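Local structure of glycoside hydrolase (Streptococcus pneumoniae serotype 4, 6ORH) at residues V74-D79 / A140-Y145; K151-N156 / G163-V168; K187-I192 / C199-T204. The protein probably hydrolyses terminal alpha-L-fucose linkages as a family 29 glycoside hydrolase, contributing to the degradation of host-derived carbohydrate antigens. The protein carries 2 engineered substitutions. All coordinates share one frame; numbering follows the deposited sequence. Where two conformers were deposited one is given.

Interaction 1: residues V74-D79 / A140-Y145; sequences VVKHHD and ADYNAY. With FUC (alpha-L-fucopyranose), chain C.
Lys76 and Tyr142 approach from opposite directions, and the long lysine side chain bridges most of the gap between the 74-79 loop and the helix holding residues 140-145. From CB, which points toward that helix, the chain sets out with CG anti to the backbone N, the side chain packing against Leu124 of strand 119-124. CG and CD run on extended, chi2 being near anti. A single bend at chi3 (74°) then redirects CE, and NZ arrives 3.1 Å from Tyr142 OH, near the plane of that ring and at its edge. This is a weak hydrogen bond. The ammonium group has stronger company in Asp128, with which it forms a salt bridge, and in the carbonyl of Ser125. Tyr145 adds a looser wall, its CE2 lying 4.3 Å from Lys76 NZ. A lysine suits this place because its flexible aliphatic stem can pass through the interior while one terminal charge serves several oxygens; a tyrosine reaches in from the helix with a hydroxyl at the end of a rigid ring.

The next two residues turn to the sugar. His78 NE2 meets fucose O2 at 2.8 Å in an almost straight hydrogen bond (170°), with O2 in the imidazole plane; Ser125 holds its ND1, which fixes the ring's rotation. His77 NE2 is hydrogen-bonded to fucose O4 at 3.1 Å (157°) and makes a weak second hydrogen bond of 2.9 Å to fucose O3. His77 CE1 stands 3.4 Å above one face of the His78 ring, offset toward its rim.

Strand 70-74 runs directly into this loop, strand 119-124 lies alongside it, and helix 139-154 packs outside, so Lys76 links the sugar-binding end of the barrel to an outer helix.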
loop_
_atom_site.group_PDB
_atom_site.type_symbol
_atom_site.label_atom_id
_atom_site.label_comp_id
_atom_site.label_asym_id
_atom_site.label_seq_id
_atom_site.Cartn_x
_atom_site.Cartn_y
_atom_site.Cartn_z
ATOM N N VAL A 74 14.107 21.484 16.268
ATOM C CA VAL A 74 13.929 22.754 15.572
ATOM C C VAL A 74 14.562 23.869 16.402
ATOM O O VAL A 74 14.164 24.092 17.550
ATOM C CB VAL A 74 12.437 23.018 15.322
ATOM C CG1 VAL A 74 12.196 24.447 14.807
ATOM C CG2 VAL A 74 11.904 21.986 14.335
ATOM N N VAL A 75 15.540 24.571 15.818
ATOM C CA VAL A 75 16.113 25.719 16.522
ATOM C C VAL A 75 15.747 27.027 15.832
ATOM O O VAL A 75 15.981 28.103 16.398
ATOM C CB VAL A 75 17.632 25.610 16.750
ATOM C CG1 VAL A 75 17.964 24.363 17.552
ATOM C CG2 VAL A 75 18.425 25.675 15.464
ATOM N N LYS A 76 15.216 26.935 14.613
ATOM C CA LYS A 76 14.635 28.092 13.948
ATOM C C LYS A 76 13.627 27.585 12.927
ATOM O O LYS A 76 14.007 26.876 11.984
ATOM C CB LYS A 76 15.685 28.925 13.205
ATOM C CG LYS A 76 15.151 30.284 12.740
ATOM C CD LYS A 76 16.043 30.932 11.683
ATOM C CE LYS A 76 15.905 30.242 10.334
ATOM N NZ LYS A 76 16.650 30.955 9.261
ATOM N N HIS A 77 12.345 27.915 13.136
ATOM C CA HIS A 77 11.341 27.517 12.149
ATOM C C HIS A 77 11.205 28.626 11.107
ATOM O O HIS A 77 12.010 29.544 11.091
ATOM C CB HIS A 77 10.030 27.135 12.870
ATOM C CG HIS A 77 9.171 26.233 12.049
ATOM N ND1 HIS A 77 8.069 26.718 11.354
ATOM C CD2 HIS A 77 9.230 24.907 11.791
ATOM C CE1 HIS A 77 7.497 25.724 10.704
ATOM N NE2 HIS A 77 8.182 24.606 10.948
ATOM N N HIS A 78 10.186 28.540 10.236
ATOM C CA HIS A 78 10.078 29.511 9.145
ATOM C C HIS A 78 9.898 30.942 9.667
ATOM O O HIS A 78 10.271 31.898 8.999
ATOM C CB HIS A 78 8.854 29.183 8.269
ATOM C CG HIS A 78 8.761 27.779 7.761
ATOM N ND1 HIS A 78 9.869 27.041 7.322
ATOM C CD2 HIS A 78 7.682 26.993 7.546
ATOM C CE1 HIS A 78 9.453 25.848 6.899
ATOM N NE2 HIS A 78 8.114 25.784 7.021
ATOM N N ASP A 79 9.319 31.087 10.853
ATOM C CA ASP A 79 9.104 32.406 11.453
ATOM C C ASP A 79 10.420 33.120 11.780
ATOM O O ASP A 79 10.437 34.332 12.013
ATOM C CB ASP A 79 8.251 32.264 12.709
ATOM C CG ASP A 79 8.848 31.306 13.721
ATOM O OD1 ASP A 79 9.733 31.749 14.508
ATOM O OD2 ASP A 79 8.450 30.128 13.695
ATOM N N ALA A 140 23.061 36.915 -1.089
ATOM C CA ALA A 140 24.392 36.569 -0.621
ATOM C C ALA A 140 24.499 36.800 0.887
ATOM O O ALA A 140 25.120 36.004 1.606
ATOM C CB ALA A 140 25.467 37.281 -1.417
ATOM N N ASP A 141 23.897 37.890 1.375
ATOM C CA ASP A 141 23.942 38.197 2.798
ATOM C C ASP A 141 23.112 37.171 3.573
ATOM O O ASP A 141 23.512 36.758 4.664
ATOM C CB ASP A 141 23.511 39.634 3.120
ATOM C CG ASP A 141 24.593 40.678 2.885
ATOM O OD1 ASP A 141 25.753 40.304 2.724
ATOM O OD2 ASP A 141 24.263 41.882 2.914
ATOM N N TYR A 142 21.976 36.738 3.008
ATOM C CA TYR A 142 21.152 35.777 3.740
ATOM C C TYR A 142 21.907 34.454 3.850
ATOM O O TYR A 142 21.920 33.833 4.933
ATOM C CB TYR A 142 19.773 35.506 3.107
ATOM C CG TYR A 142 19.032 34.463 3.908
ATOM C CD1 TYR A 142 18.536 34.745 5.170
ATOM C CD2 TYR A 142 18.981 33.134 3.484
ATOM C CE1 TYR A 142 17.958 33.768 5.980
ATOM C CE2 TYR A 142 18.383 32.149 4.264
ATOM C CZ TYR A 142 17.897 32.456 5.525
ATOM O OH TYR A 142 17.314 31.490 6.315
ATOM N N ASN A 143 22.520 34.046 2.732
ATOM C CA ASN A 143 23.316 32.815 2.750
ATOM C C ASN A 143 24.428 32.887 3.795
ATOM O O ASN A 143 24.713 31.878 4.453
ATOM C CB ASN A 143 23.881 32.484 1.373
ATOM C CG ASN A 143 22.829 31.782 0.549
ATOM O OD1 ASN A 143 22.522 30.619 0.802
ATOM N ND2 ASN A 143 22.283 32.474 -0.441
ATOM N N ALA A 144 25.092 34.051 3.931
ATOM C CA ALA A 144 26.141 34.186 4.938
ATOM C C ALA A 144 25.590 34.089 6.364
ATOM O O ALA A 144 26.253 33.550 7.250
ATOM C CB ALA A 144 26.936 35.465 4.710
ATOM N N TYR A 145 24.374 34.602 6.586
ATOM C CA TYR A 145 23.685 34.508 7.867
ATOM C C TYR A 145 23.430 33.032 8.191
ATOM O O TYR A 145 23.768 32.556 9.287
ATOM C CB TYR A 145 22.368 35.301 7.796
ATOM C CG TYR A 145 21.407 35.101 8.942
ATOM C CD1 TYR A 145 21.746 35.501 10.229
ATOM C CD2 TYR A 145 20.176 34.467 8.779
ATOM C CE1 TYR A 145 20.875 35.333 11.285
ATOM C CE2 TYR A 145 19.287 34.302 9.837
ATOM C CZ TYR A 145 19.656 34.707 11.109
ATOM O OH TYR A 145 18.835 34.547 12.188
HETATM C C1 FUC C . 7.109 21.464 6.339
HETATM C C2 FUC C . 7.063 22.668 7.264
HETATM C C3 FUC C . 6.310 22.253 8.524
HETATM C C4 FUC C . 7.097 21.167 9.265
HETATM C C5 FUC C . 7.292 19.978 8.293
HETATM C C6 FUC C . 8.217 18.917 8.863
HETATM O O2 FUC C . 6.345 23.706 6.573
HETATM O O3 FUC C . 6.135 23.408 9.364
HETATM O O4 FUC C . 8.362 21.730 9.716
HETATM O O5 FUC C . 7.843 20.409 6.985
#

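Interaction 2: residues K151-N156 / G163-V168; sequences KEILSN and GKFAEV
The carbonyl oxygen of Leu154, in helix 139-154, is gripped by Gln196 NE2 and approached by a water 3.2 Å away. That water also sits 2.9 Å from Gly163 O, which the same Gln196 amide reaches, so the two chain segments are tied through shared partners. Glycine fits its turn because a positive phi is easiest without a side chain. Nearby, Ser155 OG donates to Lys151 O over 2.7 Å, covering a helical carbonyl.

Beside these polar links lies the apolar contact. Leu154 CD2 comes to 3.6 Å from Phe165 CD2, the two side chains crossing at about a right angle. Chi1 of Phe165 (-80°) sets CG beside the backbone N, which carries the ring against Ile153 and Leu154; Ile153 CG2 meets its CZ at 3.9 Å. The other leucine branch, CD1, lies 4.2 Å from Val168 CG2. Branched aliphatic groups and a flat ring fill this buried seam closely.

Helix 139-154, the crossover of a beta-alpha-beta unit of the TIM barrel between parallel neighbours 119-124 and 167-169, thereby packs against Val168 and the chain leading into strand 167-169, with strand 119-124 meeting Phe165 and helix 185-196 covering Leu154.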
loop_
_atom_site.group_PDB
_atom_site.type_symbol
_atom_site.label_atom_id
_atom_site.label_comp_id
_atom_site.label_asym_id
_atom_site.label_seq_id
_atom_site.Cartn_x
_atom_site.Cartn_y
_atom_site.Cartn_z
ATOM N N LYS A 151 27.770 27.346 11.455
ATOM C CA LYS A 151 29.069 27.307 12.119
ATOM C C LYS A 151 28.896 27.412 13.632
ATOM O O LYS A 151 29.530 26.673 14.388
ATOM C CB LYS A 151 29.937 28.450 11.575
ATOM C CG LYS A 151 30.426 28.161 10.159
ATOM C CD LYS A 151 31.213 29.317 9.558
ATOM C CE LYS A 151 31.742 29.000 8.175
ATOM N NZ LYS A 151 32.507 30.158 7.652
ATOM N N GLU A 152 28.033 28.322 14.090
ATOM C CA GLU A 152 27.780 28.484 15.518
ATOM C C GLU A 152 27.290 27.177 16.134
ATOM O O GLU A 152 27.669 26.825 17.257
ATOM C CB GLU A 152 26.629 29.449 15.776
ATOM C CG GLU A 152 27.061 30.876 15.750
ATOM C CD GLU A 152 25.960 31.850 16.135
ATOM O OE1 GLU A 152 24.794 31.662 15.704
ATOM O OE2 GLU A 152 26.272 32.783 16.906
ATOM N N ILE A 153 26.428 26.477 15.402
ATOM C CA ILE A 153 25.766 25.313 15.976
ATOM C C ILE A 153 26.733 24.136 15.952
ATOM O O ILE A 153 26.796 23.359 16.929
ATOM C CB ILE A 153 24.485 25.004 15.172
ATOM C CG1 ILE A 153 23.441 26.113 15.388
ATOM C CG2 ILE A 153 23.938 23.627 15.539
ATOM C CD1 ILE A 153 22.360 26.158 14.290
ATOM N N LEU A 154 27.420 23.973 14.811
ATOM C CA LEU A 154 28.119 22.726 14.545
ATOM C C LEU A 154 29.589 22.738 14.990
ATOM O O LEU A 154 30.253 21.695 14.890
ATOM C CB LEU A 154 27.995 22.359 13.061
ATOM C CG LEU A 154 26.563 22.231 12.533
ATOM C CD1 LEU A 154 26.593 22.085 11.017
ATOM C CD2 LEU A 154 25.821 21.031 13.170
ATOM N N SER A 155 30.091 23.896 15.469
ATOM C CA SER A 155 31.477 23.977 15.931
ATOM C C SER A 155 31.597 24.034 17.454
ATOM O O SER A 155 32.717 24.126 17.953
ATOM C CB SER A 155 32.178 25.178 15.344
ATOM O OG SER A 155 31.658 26.335 15.974
ATOM N N ASN A 156 30.477 24.056 18.178
ATOM C CA ASN A 156 30.470 24.298 19.620
ATOM C C ASN A 156 30.448 22.964 20.362
ATOM O O ASN A 156 29.488 22.215 20.233
ATOM C CB ASN A 156 29.265 25.146 20.052
ATOM C CG ASN A 156 29.322 25.626 21.487
ATOM O OD1 ASN A 156 29.746 24.898 22.389
ATOM N ND2 ASN A 156 28.850 26.839 21.735
ATOM N N GLY A 163 29.236 17.050 21.556
ATOM C CA GLY A 163 29.787 17.856 20.481
ATOM C C GLY A 163 29.493 17.327 19.084
ATOM O O GLY A 163 29.939 17.917 18.095
ATOM N N LYS A 164 28.753 16.224 18.986
ATOM C CA LYS A 164 28.568 15.596 17.690
ATOM C C LYS A 164 27.120 15.764 17.245
ATOM O O LYS A 164 26.194 15.550 18.036
ATOM C CB LYS A 164 28.943 14.113 17.746
ATOM C CG LYS A 164 28.934 13.403 16.402
ATOM C CD LYS A 164 29.472 11.979 16.516
ATOM C CE LYS A 164 29.755 11.319 15.185
ATOM N NZ LYS A 164 30.856 11.991 14.457
ATOM N N PHE A 165 26.939 16.132 15.963
ATOM C CA PHE A 165 25.622 16.068 15.334
ATOM C C PHE A 165 25.557 14.963 14.286
ATOM O O PHE A 165 26.488 14.737 13.504
ATOM C CB PHE A 165 25.286 17.407 14.662
ATOM C CG PHE A 165 24.798 18.425 15.658
ATOM C CD1 PHE A 165 23.443 18.507 15.963
ATOM C CD2 PHE A 165 25.681 19.308 16.273
ATOM C CE1 PHE A 165 22.985 19.440 16.889
ATOM C CE2 PHE A 165 25.219 20.214 17.224
ATOM C CZ PHE A 165 23.876 20.285 17.529
ATOM N N ALA A 166 24.409 14.270 14.287
ATOM C CA ALA A 166 24.146 13.152 13.385
ATOM C C ALA A 166 23.336 13.562 12.149
ATOM O O ALA A 166 23.351 12.833 11.155
ATOM C CB ALA A 166 23.449 12.038 14.146
ATOM N N GLU A 167 22.595 14.681 12.227
ATOM C CA GLU A 167 21.752 15.046 11.092
ATOM C C GLU A 167 21.501 16.551 11.098
ATOM O O GLU A 167 21.309 17.126 12.162
ATOM C CB GLU A 167 20.418 14.303 11.193
ATOM C CG GLU A 167 19.487 14.476 9.977
ATOM C CD GLU A 167 18.399 13.411 9.905
ATOM O OE1 GLU A 167 18.560 12.330 10.526
ATOM O OE2 GLU A 167 17.379 13.632 9.214
ATOM N N VAL A 168 21.540 17.160 9.902
ATOM C CA VAL A 168 21.150 18.561 9.738
ATOM C C VAL A 168 19.918 18.566 8.833
ATOM O O VAL A 168 19.947 17.892 7.809
ATOM C CB VAL A 168 22.306 19.381 9.123
ATOM C CG1 VAL A 168 21.836 20.790 8.754
ATOM C CG2 VAL A 168 23.502 19.453 10.085
HETATM O O HOH W 1 31.197 20.446 17.684
#

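Interaction 3: residues K187-I192 / C199-T204; sequences KWFETI and CLIFST. With GAL (beta-D-galactopyranose), chain B.
Apolar contacts dominate, and Ile201 is the residue they share. Its CD1 meets Ile192 CD1 at 3.8 Å, the two isoleucines reaching toward each other tip to tip. The same methyl lies 3.8 Å from Phe189 CD1, so one terminal carbon is held by a branched chain and by an aromatic ring together. Phe189 and Ile201 cross obliquely, and Ile201 CG2 adds a second touch on the ring at Phe189 CE1 (4.0 Å). Chi1 of Ile201, -59°, puts CG2 anti to the backbone N and CG1 beside it, which splits the two branches and lets each reach the phenyl group. Just before the strand, Ile192 CG2 packs on Cys199 CB at 4.1 Å; the small cysteine allows the helix to come close here.

The polar part is slight. Ser203 OG stands 4.1 Å from Phe189 CZ, a contact of packing alone, and its hydrogen-bonding partners are Thr207 OG1 and the backbone N of Glu205. Serine therefore offers a small side chain to the helix while its hydroxyl holds the loop that follows.

Phe202, on the other face of the strand, and Thr204, just after it, touch the sugar. Phe202 meets galactose at the ring edge, its CE1 being 3.8 Å from O4, and Trp169 stacks on the Phe202 ring. Thr204 brings its CG2 methyl to within 3.6 Å of galactose O3. Both are van der Waals contacts; Asp257, Gln215 and Gly172 hydrogen-bond this sugar.

Helix 185-196 and strand 200-202 form the closing half of a beta-alpha-beta unit in a barrel of the TIM type. With no hydrogen bond between residues 187-192 and 199-204, their association rests on shape and on the burial of hydrocarbon, while Phe202 and Thr204 contribute to the pocket.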
loop_
_atom_site.group_PDB
_atom_site.type_symbol
_atom_site.label_atom_id
_atom_site.label_comp_id
_atom_site.label_asym_id
_atom_site.label_seq_id
_atom_site.Cartn_x
_atom_site.Cartn_y
_atom_site.Cartn_z
ATOM N N LYS A 187 28.328 25.276 -0.469
ATOM C CA LYS A 187 29.115 25.912 0.567
ATOM C C LYS A 187 28.613 25.462 1.936
ATOM O O LYS A 187 29.412 25.155 2.811
ATOM C CB LYS A 187 29.054 27.434 0.401
ATOM C CG LYS A 187 30.016 28.190 1.295
ATOM C CD LYS A 187 30.125 29.644 0.893
ATOM C CE LYS A 187 31.107 30.399 1.766
ATOM N NZ LYS A 187 31.040 31.844 1.451
ATOM N N TRP A 188 27.286 25.353 2.085
ATOM C CA TRP A 188 26.747 24.852 3.346
ATOM C C TRP A 188 27.217 23.426 3.614
ATOM O O TRP A 188 27.617 23.135 4.749
ATOM C CB TRP A 188 25.219 24.884 3.367
ATOM C CG TRP A 188 24.597 26.236 3.193
ATOM C CD1 TRP A 188 25.206 27.460 3.137
ATOM C CD2 TRP A 188 23.187 26.492 3.144
ATOM N NE1 TRP A 188 24.261 28.460 3.029
ATOM C CE2 TRP A 188 23.018 27.891 3.017
ATOM C CE3 TRP A 188 22.061 25.660 3.192
ATOM C CZ2 TRP A 188 21.748 28.480 2.962
ATOM C CZ3 TRP A 188 20.810 26.230 3.091
ATOM C CH2 TRP A 188 20.674 27.623 3.021
ATOM N N PHE A 189 27.174 22.568 2.588
ATOM C CA PHE A 189 27.507 21.157 2.781
ATOM C C PHE A 189 28.988 21.030 3.124
ATOM O O PHE A 189 29.372 20.180 3.944
ATOM C CB PHE A 189 27.143 20.325 1.545
ATOM C CG PHE A 189 25.692 20.360 1.123
ATOM C CD1 PHE A 189 24.678 20.714 2.023
ATOM C CD2 PHE A 189 25.348 20.058 -0.199
ATOM C CE1 PHE A 189 23.344 20.701 1.617
ATOM C CE2 PHE A 189 24.024 20.078 -0.613
ATOM C CZ PHE A 189 23.030 20.411 0.295
ATOM N N GLU A 190 29.814 21.886 2.505
ATOM C CA GLU A 190 31.244 21.883 2.787
ATOM C C GLU A 190 31.513 22.164 4.264
ATOM O O GLU A 190 32.306 21.456 4.896
ATOM C CB GLU A 190 31.952 22.916 1.910
ATOM C CG GLU A 190 32.198 22.444 0.494
ATOM C CD GLU A 190 32.748 23.537 -0.414
ATOM O OE1 GLU A 190 32.986 24.651 0.083
ATOM O OE2 GLU A 190 32.912 23.284 -1.612
ATOM N N THR A 191 30.842 23.194 4.812
ATOM C CA THR A 191 31.008 23.569 6.203
ATOM C C THR A 191 30.532 22.430 7.110
ATOM O O THR A 191 31.138 22.166 8.150
ATOM C CB THR A 191 30.311 24.900 6.529
ATOM O OG1 THR A 191 31.189 25.927 6.055
ATOM C CG2 THR A 191 30.075 25.130 8.004
ATOM N N ILE A 192 29.396 21.819 6.747
ATOM C CA ILE A 192 28.880 20.716 7.562
ATOM C C ILE A 192 29.914 19.592 7.630
ATOM O O ILE A 192 30.134 19.022 8.707
ATOM C CB ILE A 192 27.483 20.259 7.094
ATOM C CG1 ILE A 192 26.487 21.408 7.291
ATOM C CG2 ILE A 192 27.035 18.988 7.818
ATOM C CD1 ILE A 192 25.175 21.183 6.570
ATOM N N CYS A 199 28.183 13.587 8.871
ATOM C CA CYS A 199 26.863 13.981 9.370
ATOM C C CYS A 199 25.833 13.925 8.234
ATOM O O CYS A 199 26.064 14.488 7.160
ATOM C CB CYS A 199 26.944 15.413 9.886
ATOM S SG CYS A 199 25.393 16.013 10.615
ATOM N N LEU A 200 24.679 13.269 8.471
ATOM C CA LEU A 200 23.645 13.159 7.456
ATOM C C LEU A 200 22.982 14.513 7.207
ATOM O O LEU A 200 22.847 15.310 8.125
ATOM C CB LEU A 200 22.595 12.162 7.959
ATOM C CG LEU A 200 23.128 10.754 8.206
ATOM C CD1 LEU A 200 22.062 9.925 8.939
ATOM C CD2 LEU A 200 23.474 10.103 6.881
ATOM N N ILE A 201 22.520 14.753 5.967
ATOM C CA ILE A 201 21.814 16.003 5.678
ATOM C C ILE A 201 20.502 15.691 4.959
ATOM O O ILE A 201 20.490 14.995 3.927
ATOM C CB ILE A 201 22.700 16.934 4.815
ATOM C CG1 ILE A 201 24.028 17.269 5.501
ATOM C CG2 ILE A 201 21.906 18.182 4.430
ATOM C CD1 ILE A 201 25.060 17.935 4.589
ATOM N N PHE A 202 19.394 16.185 5.528
ATOM C CA PHE A 202 18.093 16.183 4.860
ATOM C C PHE A 202 17.960 17.505 4.107
ATOM O O PHE A 202 18.123 18.563 4.700
ATOM C CB PHE A 202 16.992 16.107 5.933
ATOM C CG PHE A 202 15.591 16.139 5.375
ATOM C CD1 PHE A 202 15.033 17.341 4.961
ATOM C CD2 PHE A 202 14.830 14.986 5.289
ATOM C CE1 PHE A 202 13.737 17.380 4.468
ATOM C CE2 PHE A 202 13.532 15.015 4.788
ATOM C CZ PHE A 202 12.993 16.212 4.357
ATOM N N SER A 203 17.723 17.416 2.796
ATOM C CA SER A 203 17.519 18.609 1.968
ATOM C C SER A 203 16.734 18.208 0.726
ATOM O O SER A 203 16.475 17.033 0.490
ATOM C CB SER A 203 18.819 19.270 1.565
ATOM O OG SER A 203 19.438 18.515 0.514
ATOM N N THR A 204 16.393 19.213 -0.094
ATOM C CA THR A 204 15.785 19.000 -1.399
ATOM C C THR A 204 16.800 18.554 -2.448
ATOM O O THR A 204 16.387 18.158 -3.536
ATOM C CB THR A 204 15.068 20.279 -1.862
ATOM O OG1 THR A 204 15.960 21.401 -1.848
ATOM C CG2 THR A 204 13.824 20.550 -1.042
HETATM C C1 GAL B . 7.561 19.759 2.764
HETATM C C2 GAL B . 8.652 20.281 1.804
HETATM C C3 GAL B . 9.812 19.281 1.691
HETATM C C4 GAL B . 10.243 18.734 3.056
HETATM C C5 GAL B . 8.988 18.225 3.778
HETATM C C6 GAL B . 9.264 17.637 5.141
HETATM O O2 GAL B . 8.082 20.459 0.497
HETATM O O3 GAL B . 10.929 19.892 0.984
HETATM O O4 GAL B . 10.883 19.763 3.863
HETATM O O5 GAL B . 8.136 19.374 4.012
HETATM O O6 GAL B . 8.058 16.987 5.627
#

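The three contacts form a continuous block of the catalytic barrel. Interactions 1 and 2 share helix 139-154, their centres 16 Å apart, and Val75 CG2 touches Ile153 CD1 at 4.1 Å. Interactions 2 and 3, with centres 11 Å apart, are joined through neighbouring parallel strands: Val168 N lies 2.9 Å from Leu200 O, a probable hydrogen bond. Interactions 1 and 3 (14 Å between centres) meet where Asn143 packs on Trp188. Their relation to the bound glycan differs: interaction 1 grips fucose through histidines, interaction 3 borders galactose, and interaction 2 lies away from the sugars, the side chain of Val168 being about 12 Å from galactose.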